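Local coordinates for protein tannase (Lactobacillus plantarum, PDB 4JUI) that hydrolyses the galloyl ester bonds of tannins, probably as a serine esterase of the alpha/beta-hydrolase family, and holds ethyl gallate in its pocket, at residues S123-G128 with G363-K368. The protein carries 1 engineered substitution. Sequence-based numbering, arbitrary orientation.
Sequences SGQRVG and GDATAK
Arg126 reaches across to the turn formed by 363-368 and takes the main-chain oxygen of Asp364 with two of its nitrogens, an example of an arginine tying one surface loop to the backbone of another. NH2 makes the shorter and straighter bond, 2.8 Å to Asp364 O with an N-H...O angle of 156°. From NE to the same oxygen the distance is 3.2 Å and the bond more bent, consistent with NE also serving Gln129 OE1. Both bonds lie close to the guanidinium plane, and NE stands above the carbonyl plane of Asp364. The bend at chi3 (-59°) turns the guanidinium so that its NE side meets this carbonyl, while CA of Lys368 lies 3.6 Å above its plane, offset toward the rim, and a water is over the centre of the opposite face. That water accepts from Arg126 N (3.0 Å) and gives a weak bond to Ala365 O, a second, looser link between the loops. Gln125 adds a touch of NE2 on Ala365 CB.

The acceptor is presented by a turn braced by the Asp364 side chain. Asp364 OD1 collects three donors, Thr366 OG1 at 2.7 Å and the backbone nitrogens of Thr366 and Ala367, as an Asx turn within an Asx motif. Asp364 N bonds back to Ala367 O, and OD2 forms a salt bridge with Lys370 outside the turn. A leucine in place of Arg126 would probably leave Asp364 O without both of its guanidinium donors and the two loops joined chiefly by the weak water bridge. The contact joins the loop before helix 132-146 to the one after helix 357-361, away from the gallate pocket. The link probably depends on how the turn presents this carbonyl, the carboxylate being too distant to pair directly.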
loop_
_atom_site.group_PDB
_atom_site.type_symbol
_atom_site.label_atom_id
_atom_site.label_comp_id
_atom_site.label_asym_id
_atom_site.label_seq_id
_atom_site.Cartn_x
_atom_site.Cartn_y
_atom_site.Cartn_z
ATOM N N SER A 123 24.698 -2.017 15.609
ATOM C CA SER A 123 24.819 -2.116 17.060
ATOM C C SER A 123 23.617 -2.791 17.732
ATOM O O SER A 123 23.610 -2.986 18.949
ATOM C CB SER A 123 25.025 -0.728 17.664
ATOM O OG SER A 123 23.959 -0.403 18.534
ATOM N N GLY A 124 22.602 -3.142 16.947
ATOM C CA GLY A 124 21.425 -3.802 17.490
ATOM C C GLY A 124 20.296 -2.852 17.858
ATOM O O GLY A 124 19.272 -3.271 18.398
ATOM N N GLN A 125 20.479 -1.571 17.558
ATOM C CA GLN A 125 19.472 -0.556 17.860
ATOM C C GLN A 125 18.420 -0.476 16.749
ATOM O O GLN A 125 18.755 -0.590 15.570
ATOM C CB GLN A 125 20.154 0.802 18.029
ATOM C CG GLN A 125 19.215 1.945 18.369
ATOM C CD GLN A 125 19.903 3.298 18.329
ATOM O OE1 GLN A 125 21.133 3.383 18.298
ATOM N NE2 GLN A 125 19.111 4.364 18.326
ATOM N N ARG A 126 17.155 -0.281 17.121
ATOM C CA ARG A 126 16.080 -0.171 16.131
ATOM C C ARG A 126 16.186 1.116 15.322
ATOM O O ARG A 126 16.223 2.212 15.888
ATOM C CB ARG A 126 14.712 -0.225 16.816
ATOM C CG ARG A 126 14.350 -1.591 17.360
ATOM C CD ARG A 126 12.912 -1.611 17.855
ATOM N NE ARG A 126 12.692 -0.627 18.909
ATOM C CZ ARG A 126 12.944 -0.850 20.193
ATOM N NH1 ARG A 126 13.434 -2.022 20.574
ATOM N NH2 ARG A 126 12.706 0.092 21.097
ATOM N N VAL A 127 16.224 0.988 13.997
ATOM C CA VAL A 127 16.340 2.165 13.132
ATOM C C VAL A 127 15.314 2.171 11.992
ATOM O O VAL A 127 15.452 2.924 11.027
ATOM C CB VAL A 127 17.768 2.295 12.549
ATOM C CG1 VAL A 127 18.780 2.549 13.662
ATOM C CG2 VAL A 127 18.132 1.039 11.785
ATOM N N GLY A 128 14.274 1.353 12.111
ATOM C CA GLY A 128 13.348 1.183 11.009
ATOM C C GLY A 128 11.872 1.410 11.308
ATOM O O GLY A 128 11.030 1.076 10.479
ATOM N N GLY A 363 6.484 2.316 17.536
ATOM C CA GLY A 363 7.531 2.394 18.550
ATOM C C GLY A 363 8.696 3.258 18.074
ATOM O O GLY A 363 8.684 3.751 16.941
ATOM N N ASP A 364 9.694 3.461 18.937
ATOM C CA ASP A 364 10.928 4.143 18.542
ATOM C C ASP A 364 12.144 3.516 19.228
ATOM O O ASP A 364 12.071 2.386 19.710
ATOM C CB ASP A 364 10.850 5.659 18.790
ATOM C CG ASP A 364 10.516 6.010 20.231
ATOM O OD1 ASP A 364 10.725 5.172 21.131
ATOM O OD2 ASP A 364 10.045 7.143 20.469
ATOM N N ALA A 365 13.256 4.245 19.270
ATOM C CA ALA A 365 14.484 3.719 19.865
ATOM C C ALA A 365 14.344 3.418 21.359
ATOM O O ALA A 365 15.103 2.613 21.909
ATOM C CB ALA A 365 15.651 4.671 19.617
ATOM N N THR A 366 13.371 4.058 22.004
ATOM C CA THR A 366 13.136 3.855 23.432
ATOM C C THR A 366 12.104 2.759 23.695
ATOM O O THR A 366 12.336 1.859 24.505
ATOM C CB THR A 366 12.709 5.160 24.139
ATOM O OG1 THR A 366 11.424 5.587 23.660
ATOM C CG2 THR A 366 13.731 6.254 23.874
ATOM N N ALA A 367 10.981 2.822 22.987
ATOM C CA ALA A 367 9.864 1.911 23.234
ATOM C C ALA A 367 9.593 1.036 22.018
ATOM O O ALA A 367 9.444 1.539 20.907
ATOM C CB ALA A 367 8.619 2.697 23.606
ATOM N N LYS A 368 9.525 -0.276 22.233
ATOM C CA LYS A 368 9.307 -1.219 21.136
ATOM C C LYS A 368 7.979 -0.970 20.413
ATOM O O LYS A 368 7.866 -1.154 19.191
ATOM C CB LYS A 368 9.363 -2.652 21.672
ATOM C CG LYS A 368 9.274 -3.725 20.596
ATOM C CD LYS A 368 9.548 -5.107 21.169
ATOM C CE LYS A 368 10.603 -5.825 20.346
ATOM N NZ LYS A 368 10.218 -5.877 18.911
HETATM O O HOH W 1 16.603 0.227 19.977
#